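Local atomic coordinates of CalG4 (Micromonospora echinospora, PDB entry 3IA7), a protein that has the two-domain GT-B fold, each domain built on a parallel beta sheet flanked by helices, and pairs with a second copy of itself. Residues H245-F248 with F249-C252; W288-F291 with H292-L295; H304-T307 with G308-L311; V321-P324 with H325-T328. One frame throughout, in Å; residues are numbered along the deposited sequence.

Contact 1 (H245-F248 with F249-C252); sequences HPEF and FRAC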
loop_
_atom_site.group_PDB
_atom_site.type_symbol
_atom_site.label_atom_id
_atom_site.label_comp_id
_atom_site.label_asym_id
_atom_site.label_seq_id
_atom_site.Cartn_x
_atom_site.Cartn_y
_atom_site.Cartn_z
ATOM N N HIS A 245 14.567 -3.880 -22.017
ATOM C CA HIS A 245 13.694 -4.193 -23.166
ATOM C C HIS A 245 13.107 -2.915 -23.791
ATOM O O HIS A 245 11.884 -2.763 -23.849
ATOM C CB HIS A 245 12.594 -5.227 -22.813
ATOM C CG HIS A 245 13.130 -6.598 -22.524
ATOM N ND1 HIS A 245 13.079 -7.169 -21.269
ATOM C CD2 HIS A 245 13.762 -7.496 -23.320
ATOM C CE1 HIS A 245 13.651 -8.360 -21.306
ATOM N NE2 HIS A 245 14.074 -8.583 -22.538
ATOM N N PRO A 246 13.985 -1.994 -24.261
ATOM C CA PRO A 246 13.495 -0.724 -24.768
ATOM C C PRO A 246 12.647 -0.882 -26.040
ATOM O O PRO A 246 11.678 -0.137 -26.231
ATOM C CB PRO A 246 14.775 0.051 -25.064
ATOM C CG PRO A 246 15.833 -0.989 -25.269
ATOM C CD PRO A 246 15.457 -2.089 -24.352
ATOM N N GLU A 247 13.014 -1.857 -26.875
ATOM C CA GLU A 247 12.326 -2.157 -28.142
ATOM C C GLU A 247 10.843 -2.466 -27.910
ATOM O O GLU A 247 9.979 -1.982 -28.639
ATOM C CB GLU A 247 13.017 -3.340 -28.835
ATOM C CG GLU A 247 13.119 -4.631 -27.966
ATOM C CD GLU A 247 14.316 -4.650 -26.971
ATOM O OE1 GLU A 247 15.279 -3.854 -27.128
ATOM O OE2 GLU A 247 14.282 -5.488 -26.032
ATOM N N PHE A 248 10.560 -3.262 -26.876
ATOM C CA PHE A 248 9.190 -3.612 -26.551
ATOM C C PHE A 248 8.394 -2.335 -26.207
ATOM O O PHE A 248 7.300 -2.118 -26.739
ATOM C CB PHE A 248 9.133 -4.623 -25.401
ATOM C CG PHE A 248 7.741 -4.926 -24.959
ATOM C CD1 PHE A 248 6.901 -5.696 -25.768
ATOM C CD2 PHE A 248 7.241 -4.397 -23.762
ATOM C CE1 PHE A 248 5.584 -5.971 -25.371
ATOM C CE2 PHE A 248 5.914 -4.658 -23.352
ATOM C CZ PHE A 248 5.088 -5.457 -24.183
ATOM N N PHE A 249 8.940 -1.500 -25.321
ATOM C CA PHE A 249 8.240 -0.272 -24.934
ATOM C C PHE A 249 8.039 0.668 -26.150
ATOM O O PHE A 249 6.971 1.243 -26.322
ATOM C CB PHE A 249 8.969 0.414 -23.763
ATOM C CG PHE A 249 8.910 -0.382 -22.474
ATOM C CD1 PHE A 249 7.673 -0.623 -21.835
ATOM C CD2 PHE A 249 10.081 -0.897 -21.910
ATOM C CE1 PHE A 249 7.634 -1.377 -20.650
ATOM C CE2 PHE A 249 10.054 -1.627 -20.740
ATOM C CZ PHE A 249 8.830 -1.868 -20.113
ATOM N N ARG A 250 9.063 0.793 -26.994
ATOM C CA ARG A 250 8.938 1.583 -28.235
ATOM C C ARG A 250 7.831 1.027 -29.148
ATOM O O ARG A 250 7.040 1.795 -29.666
ATOM C CB ARG A 250 10.274 1.676 -28.989
ATOM C CG ARG A 250 11.420 2.358 -28.198
ATOM C CD ARG A 250 12.630 2.653 -29.101
ATOM N NE ARG A 250 13.312 1.436 -29.520
ATOM C CZ ARG A 250 14.524 1.062 -29.101
ATOM N NH1 ARG A 250 15.213 1.820 -28.242
ATOM N NH2 ARG A 250 15.053 -0.073 -29.552
ATOM N N ALA A 251 7.769 -0.307 -29.285
ATOM C CA ALA A 251 6.717 -1.006 -30.043
ATOM C C ALA A 251 5.336 -0.732 -29.491
ATOM O O ALA A 251 4.407 -0.536 -30.255
ATOM C CB ALA A 251 6.967 -2.497 -30.066
ATOM N N CYS A 252 5.220 -0.719 -28.149
ATOM C CA CYS A 252 3.953 -0.396 -27.455
ATOM C C CYS A 252 3.547 1.028 -27.742
ATOM O O CYS A 252 2.374 1.286 -28.029
ATOM C CB CYS A 252 4.071 -0.618 -25.920
ATOM S SG CYS A 252 4.065 -2.350 -25.465
#
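His-245 turns its carbonyl toward the ring of Phe-249, four residues on; His-245 O lies 3.2 Å from Phe-249 CD2, approaching the ring obliquely. As the N-cap of helix 246-256, His-245 precedes Pro-246, which opens the first turn. Pro-246 O accepts the hydrogen bond of Arg-250 N at 2.9 Å. On the outer surface of the same turn the pyrrolidine and the arginine run side by side in one direction. A bend at chi3 (-69°) folds the guanidinium back over the first turn, so that one of its faces covers Pro-246 CB and the backbone N of Glu-247. The carboxylate of Glu-247 is near in charge alone: its OE1 is 4.5 Å from Arg-250 NH2 and well out of the guanidinium plane. Glu-247 O receives Ala-251 N at 2.8 Å, the next i to i+4 bond of the helix. This helix is the crossover of a beta-alpha-beta unit between strands 233-237 and 262-266, and its inner side rests on Val-236 and Met-265. Phe-248 faces that interior, its CG anti to the backbone N (chi1 175°). Its edge meets the face of Phe-249 in a T-shaped pair, centroids 5.8 Å apart and planes at 66°. Over one face of Phe-248 sits the sulfur of Cys-252, with SG 3.8 Å from the ring centroid, while Phe-248 O accepts the backbone N-H of Cys-252.

Contact 2 (W288-F291 with H292-L295); sequences WIPF and HSVL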
loop_
_atom_site.group_PDB
_atom_site.type_symbol
_atom_site.label_atom_id
_atom_site.label_comp_id
_atom_site.label_asym_id
_atom_site.label_seq_id
_atom_site.Cartn_x
_atom_site.Cartn_y
_atom_site.Cartn_z
ATOM N N TRP A 288 8.901 4.559 -12.238
ATOM C CA TRP A 288 7.842 4.212 -11.303
ATOM C C TRP A 288 6.577 5.037 -11.547
ATOM O O TRP A 288 6.621 6.227 -11.835
ATOM C CB TRP A 288 8.287 4.436 -9.863
ATOM C CG TRP A 288 9.132 3.292 -9.358
ATOM C CD1 TRP A 288 8.674 2.098 -8.852
ATOM C CD2 TRP A 288 10.541 3.204 -9.358
ATOM N NE1 TRP A 288 9.723 1.280 -8.516
ATOM C CE2 TRP A 288 10.880 1.928 -8.831
ATOM C CE3 TRP A 288 11.578 4.100 -9.675
ATOM C CZ2 TRP A 288 12.191 1.535 -8.642
ATOM C CZ3 TRP A 288 12.816 3.697 -9.532
ATOM C CH2 TRP A 288 13.143 2.426 -9.002
ATOM N N ILE A 289 5.447 4.398 -11.331
ATOM C CA ILE A 289 4.147 5.054 -11.410
ATOM C C ILE A 289 3.296 4.454 -10.275
ATOM O O ILE A 289 3.555 3.321 -9.866
ATOM C CB ILE A 289 3.545 4.878 -12.843
ATOM C CG1 ILE A 289 2.291 5.733 -13.025
ATOM C CG2 ILE A 289 3.184 3.413 -13.143
ATOM C CD1 ILE A 289 2.521 7.160 -12.704
ATOM N N PRO A 290 2.264 5.183 -9.763
ATOM C CA PRO A 290 1.478 4.423 -8.781
ATOM C C PRO A 290 0.499 3.511 -9.513
ATOM O O PRO A 290 -0.432 4.022 -10.160
ATOM C CB PRO A 290 0.775 5.520 -7.950
ATOM C CG PRO A 290 0.760 6.778 -8.854
ATOM C CD PRO A 290 1.695 6.530 -10.022
ATOM N N PHE A 291 0.728 2.182 -9.463
ATOM C CA PHE A 291 -0.072 1.259 -10.275
ATOM C C PHE A 291 -1.561 1.388 -9.983
ATOM O O PHE A 291 -2.336 1.416 -10.911
ATOM C CB PHE A 291 0.319 -0.242 -10.179
ATOM C CG PHE A 291 1.557 -0.620 -10.937
ATOM C CD1 PHE A 291 2.126 0.228 -11.876
ATOM C CD2 PHE A 291 2.165 -1.850 -10.702
ATOM C CE1 PHE A 291 3.284 -0.134 -12.563
ATOM C CE2 PHE A 291 3.335 -2.226 -11.398
ATOM C CZ PHE A 291 3.894 -1.353 -12.331
ATOM N N HIS A 292 -1.940 1.486 -8.706
ATOM C CA HIS A 292 -3.363 1.523 -8.353
ATOM C C HIS A 292 -4.114 2.695 -8.998
ATOM O O HIS A 292 -5.233 2.519 -9.467
ATOM C CB HIS A 292 -3.600 1.521 -6.845
ATOM C CG HIS A 292 -4.978 1.062 -6.468
ATOM N ND1 HIS A 292 -5.626 0.036 -7.131
ATOM C CD2 HIS A 292 -5.836 1.496 -5.516
ATOM C CE1 HIS A 292 -6.819 -0.146 -6.592
ATOM N NE2 HIS A 292 -6.970 0.727 -5.610
ATOM N N SER A 293 -3.491 3.876 -9.014
ATOM C CA SER A 293 -4.130 5.086 -9.547
ATOM C C SER A 293 -4.358 4.898 -11.042
ATOM O O SER A 293 -5.413 5.266 -11.604
ATOM C CB SER A 293 -3.253 6.331 -9.296
ATOM O OG SER A 293 -2.873 6.369 -7.911
ATOM N N VAL A 294 -3.377 4.298 -11.696
ATOM C CA VAL A 294 -3.529 4.079 -13.161
ATOM C C VAL A 294 -4.546 2.964 -13.399
ATOM O O VAL A 294 -5.474 3.134 -14.224
ATOM C CB VAL A 294 -2.209 3.835 -13.843
ATOM C CG1 VAL A 294 -2.376 3.631 -15.360
ATOM C CG2 VAL A 294 -1.265 4.998 -13.528
ATOM N N LEU A 295 -4.414 1.845 -12.677
ATOM C CA LEU A 295 -5.344 0.693 -12.871
ATOM C C LEU A 295 -6.770 1.087 -12.592
ATOM O O LEU A 295 -7.692 0.554 -13.223
ATOM C CB LEU A 295 -4.979 -0.549 -12.014
ATOM C CG LEU A 295 -3.718 -1.293 -12.512
ATOM C CD1 LEU A 295 -3.068 -2.205 -11.457
ATOM C CD2 LEU A 295 -3.969 -2.026 -13.799
#
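Pro-290 O is approached by two successive backbone N-H groups, those of Ser-293 and Val-294, each at 3.3 Å from the oxygen. Both bonds are weak, but they differ in straightness: the N-H...O angle is 123° from Ser-293 N and 162° from Val-294 N, so the second is the better directed. The following carbonyl makes a firmer link, with Leu-295 N 2.8 Å from Phe-291 O and an angle of 171°. Pro-290 is the N-cap of the short helix 291-295, and its carbonyl opens the helical bonding. The helix follows strand 283-286 and leads toward strand 298-303 in the parallel sheet of the C-terminal domain of this GT-B protein. Around this first turn the side chains make three separate contacts. The Ile-289 and Val-294 side chains cross at about a right angle, and Ile-289 CG1 touches Val-294 CG2 at 3.7 Å. That branch of the valine is the one beside its own backbone N, a placement that also brings it over Pro-290 O. Ser-293 OG lies alongside the proline ring, 3.7 Å from Pro-290 CB. Leu-295 reaches back with CD1 to Phe-291 CB at 4.1 Å. Val-294 and Leu-295 both also pack on Leu-235 of strand 233-237, while Ile-289 rests on Val-264 and Ala-266 of strand 262-266. The loop end lies at the dimer interface: Ile-289 N is hydrogen-bonded to Gln-221 of the second subunit. At the other end, Ser-293 O accepts a hydrogen bond from His-297 ND1, and His-297 is a ligand of a calcium ion.

Contact 3 (H304-T307 with G308-L311); sequences HGTT and GAVL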
loop_
_atom_site.group_PDB
_atom_site.type_symbol
_atom_site.label_atom_id
_atom_site.label_comp_id
_atom_site.label_asym_id
_atom_site.label_seq_id
_atom_site.Cartn_x
_atom_site.Cartn_y
_atom_site.Cartn_z
ATOM N N HIS A 304 3.825 -8.728 -17.794
ATOM C CA HIS A 304 4.565 -9.999 -17.829
ATOM C C HIS A 304 3.811 -11.181 -17.165
ATOM O O HIS A 304 3.989 -12.339 -17.551
ATOM C CB HIS A 304 5.977 -9.832 -17.236
ATOM C CG HIS A 304 5.988 -9.204 -15.872
ATOM N ND1 HIS A 304 5.281 -8.050 -15.572
ATOM C CD2 HIS A 304 6.618 -9.563 -14.726
ATOM C CE1 HIS A 304 5.449 -7.748 -14.296
ATOM N NE2 HIS A 304 6.267 -8.642 -13.762
ATOM N N GLY A 305 2.976 -10.918 -16.184
ATOM C CA GLY A 305 2.107 -11.997 -15.693
ATOM C C GLY A 305 2.575 -12.708 -14.425
ATOM O O GLY A 305 2.113 -13.802 -14.129
ATOM N N THR A 306 3.502 -12.098 -13.686
ATOM C CA THR A 306 3.845 -12.585 -12.348
ATOM C C THR A 306 2.579 -12.519 -11.460
ATOM O O THR A 306 1.726 -11.639 -11.655
ATOM C CB THR A 306 4.973 -11.738 -11.711
ATOM O OG1 THR A 306 4.612 -10.352 -11.774
ATOM C CG2 THR A 306 6.269 -11.938 -12.494
ATOM N N THR A 307 2.456 -13.463 -10.525
ATOM C CA THR A 307 1.257 -13.544 -9.676
ATOM C C THR A 307 0.930 -12.205 -9.026
ATOM O O THR A 307 -0.242 -11.820 -8.967
ATOM C CB THR A 307 1.397 -14.580 -8.558
ATOM O OG1 THR A 307 2.517 -14.220 -7.776
ATOM C CG2 THR A 307 1.649 -15.967 -9.119
ATOM N N GLY A 308 1.959 -11.510 -8.556
ATOM C CA GLY A 308 1.814 -10.169 -7.976
ATOM C C GLY A 308 1.111 -9.168 -8.879
ATOM O O GLY A 308 0.136 -8.521 -8.478
ATOM N N ALA A 309 1.637 -9.021 -10.092
ATOM C CA ALA A 309 1.135 -8.049 -11.047
ATOM C C ALA A 309 -0.295 -8.401 -11.497
ATOM O O ALA A 309 -1.118 -7.517 -11.732
ATOM C CB ALA A 309 2.054 -7.978 -12.243
ATOM N N VAL A 310 -0.546 -9.688 -11.674
ATOM C CA VAL A 310 -1.849 -10.186 -12.102
ATOM C C VAL A 310 -2.935 -9.810 -11.112
ATOM O O VAL A 310 -3.981 -9.261 -11.479
ATOM C CB VAL A 310 -1.704 -11.731 -12.372
ATOM C CG1 VAL A 310 -2.931 -12.542 -12.072
ATOM C CG2 VAL A 310 -1.100 -11.974 -13.799
ATOM N N LEU A 311 -2.687 -10.132 -9.852
ATOM C CA LEU A 311 -3.696 -9.921 -8.781
ATOM C C LEU A 311 -3.921 -8.400 -8.529
ATOM O O LEU A 311 -5.028 -7.975 -8.184
ATOM C CB LEU A 311 -3.209 -10.648 -7.518
ATOM C CG LEU A 311 -3.204 -12.201 -7.555
ATOM C CD1 LEU A 311 -2.770 -12.807 -6.197
ATOM C CD2 LEU A 311 -4.503 -12.819 -7.991
#
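The imidazole of His-304 presents CE1 to the methyl of Ala-309, 4.0 Å from CB, in an oblique approach. One face of the ring lies beneath the backbone N of Thr-306, which is 4.1 Å above its plane and offset toward the rim. His-304 CG sits between the backbone N and the carbonyl carbon (chi1 52°), a torsion that folds the ring back beside the residues that follow. Ala-309 CB has a second neighbour in Thr-306 OG1, at 3.5 Å, so the alanine methyl meets both the histidine and the threonine oxygen. Thr-306 is the N-cap of helix 307-315, which follows strand 298-303 of the parallel sheet in the C-terminal domain. Its carbonyl oxygen accepts Val-310 N at 3.0 Å, with an N-H...O angle of 166°; the next carbonyl, Thr-307 O, receives Leu-311 N at 3.1 Å. Val-310 sends CG2 back over the start of the turn, where it is 3.7 Å from Gly-305 O and also close to Thr-306 O. Gly-305 takes a positive phi (99°), a backbone conformation that glycine adopts readily, as the chain turns into the helix. Outside the turn, Ser-333 OG is hydrogen-bonded to Gly-305 O, Val-310 packs on Val-337 of helix 331-339, and His-304 ND1 makes a weak hydrogen bond to Ser-237 O. Backbone bonds therefore hold this helix start, and the side chains add van der Waals contacts around it; the weak bond at ND1 ties the imidazole to the end of strand 233-237 and should limit its rotation.

Contact 4 (V321-P324 with H325-T328); sequences VLVP and HFAT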
loop_
_atom_site.group_PDB
_atom_site.type_symbol
_atom_site.label_atom_id
_atom_site.label_comp_id
_atom_site.label_asym_id
_atom_site.label_seq_id
_atom_site.Cartn_x
_atom_site.Cartn_y
_atom_site.Cartn_z
ATOM N N VAL A 321 -3.520 -8.420 -20.936
ATOM C CA VAL A 321 -2.833 -9.073 -22.036
ATOM C C VAL A 321 -1.431 -9.402 -21.486
ATOM O O VAL A 321 -0.760 -8.529 -20.910
ATOM C CB VAL A 321 -2.744 -8.208 -23.283
ATOM C CG1 VAL A 321 -1.999 -8.951 -24.423
ATOM C CG2 VAL A 321 -4.185 -7.803 -23.743
ATOM N N LEU A 322 -1.063 -10.669 -21.590
ATOM C CA LEU A 322 0.157 -11.201 -20.989
ATOM C C LEU A 322 1.264 -11.381 -22.016
ATOM O O LEU A 322 1.020 -11.826 -23.146
ATOM C CB LEU A 322 -0.146 -12.522 -20.278
ATOM C CG LEU A 322 -0.998 -12.351 -18.995
ATOM C CD1 LEU A 322 -0.889 -13.549 -18.118
ATOM C CD2 LEU A 322 -0.663 -11.140 -18.118
ATOM N N VAL A 323 2.482 -11.031 -21.615
ATOM C CA VAL A 323 3.685 -11.335 -22.387
ATOM C C VAL A 323 4.665 -12.075 -21.436
ATOM O O VAL A 323 5.652 -11.498 -20.932
ATOM C CB VAL A 323 4.216 -10.062 -23.047
ATOM C CG1 VAL A 323 3.288 -9.665 -24.255
ATOM C CG2 VAL A 323 4.336 -8.890 -22.062
ATOM N N PRO A 324 4.355 -13.352 -21.133
ATOM C CA PRO A 324 5.070 -14.135 -20.107
ATOM C C PRO A 324 6.525 -14.462 -20.405
ATOM O O PRO A 324 7.263 -14.808 -19.475
ATOM C CB PRO A 324 4.306 -15.463 -20.048
ATOM C CG PRO A 324 3.075 -15.287 -20.816
ATOM C CD PRO A 324 3.260 -14.131 -21.750
ATOM N N HIS A 325 6.934 -14.413 -21.672
ATOM C CA HIS A 325 8.324 -14.736 -21.993
ATOM C C HIS A 325 9.324 -13.736 -21.367
ATOM O O HIS A 325 10.531 -14.012 -21.290
ATOM C CB HIS A 325 8.516 -14.854 -23.504
ATOM C CG HIS A 325 8.554 -13.540 -24.220
ATOM N ND1 HIS A 325 7.420 -12.808 -24.504
ATOM C CD2 HIS A 325 9.594 -12.846 -24.747
ATOM C CE1 HIS A 325 7.761 -11.712 -25.158
ATOM N NE2 HIS A 325 9.075 -11.709 -25.315
ATOM N N PHE A 326 8.818 -12.588 -20.910
ATOM C CA PHE A 326 9.689 -11.581 -20.293
ATOM C C PHE A 326 10.087 -11.948 -18.868
ATOM O O PHE A 326 11.128 -11.511 -18.394
ATOM C CB PHE A 326 9.074 -10.172 -20.366
ATOM C CG PHE A 326 9.136 -9.556 -21.743
ATOM C CD1 PHE A 326 10.361 -9.327 -22.369
ATOM C CD2 PHE A 326 7.968 -9.209 -22.417
ATOM C CE1 PHE A 326 10.410 -8.757 -23.641
ATOM C CE2 PHE A 326 8.013 -8.640 -23.687
ATOM C CZ PHE A 326 9.239 -8.413 -24.301
ATOM N N ALA A 327 9.267 -12.763 -18.203
ATOM C CA ALA A 327 9.546 -13.221 -16.846
ATOM C C ALA A 327 9.423 -14.740 -16.784
ATOM O O ALA A 327 8.332 -15.272 -16.932
ATOM C CB ALA A 327 8.591 -12.552 -15.853
ATOM N N THR A 328 10.536 -15.447 -16.592
ATOM C CA THR A 328 10.470 -16.910 -16.386
ATOM C C THR A 328 9.554 -17.311 -15.208
ATOM O O THR A 328 8.861 -18.335 -15.265
ATOM C CB THR A 328 11.870 -17.559 -16.248
ATOM O OG1 THR A 328 12.742 -16.688 -15.509
ATOM C CG2 THR A 328 12.467 -17.823 -17.630
#
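Val-323 and Phe-326 lie side by side and point the same way, the valine meeting the phenyl ring at its edge. Val-323 CG2 is in the ring plane and 3.7 Å from Phe-326 CD2; this methyl is placed between the valine backbone N and carbonyl carbon, which turns it to the aromatic edge. A face of the same ring is taken by the imidazole of His-325, whose NE2 stands 3.4 Å above the phenyl plane, offset toward the rim. The His-325 torsion (chi1 76°) swings the imidazole back over the preceding backbone, where ND1 is 4.2 Å from Val-323 O. The backbone beneath makes a tight turn of 3-10 type. Phe-326 N reaches Val-323 O in a weak hydrogen bond of 3.3 Å, fairly straight at 166°. The next, from Ala-327 N to Pro-324 O, is 3.1 Å long, but its donor stands 58° out of the carbonyl plane, so no lone pair is directly addressed. Both bonds span i to i+3, as the 3-10 geometry requires, and the turn takes the chain from the end of strand 320-322 toward helix 331-339. Pro-324 rests on Ala-334 of that helix and on Val-345 of strand 343-345, whereas Val-323 packs against Leu-302 of strand 298-303 and, through its backbone, is hydrogen-bonded to Thr-303.

From the N terminus the four contacts follow one another in series, none nested or crossing, each rounding a single turn within the C-terminal half. Contact 1 starts helix 246-256 after strand 233-237, contact 2 starts helix 291-295 after strand 283-286, and contact 3 starts helix 307-315 after strand 298-303. Contact 4 turns the chain after strand 320-322. Contacts 1 and 4 touch, His-245 CE1 lying 3.6 Å from Phe-326 CD1; contacts 3 and 4 also touch, with His-304 CD2 3.8 Å from Ala-327 CB. Contact 4 therefore bridges the other two. Contact 2 stays apart, its centre about 14 Å from that of contact 3, near the second subunit.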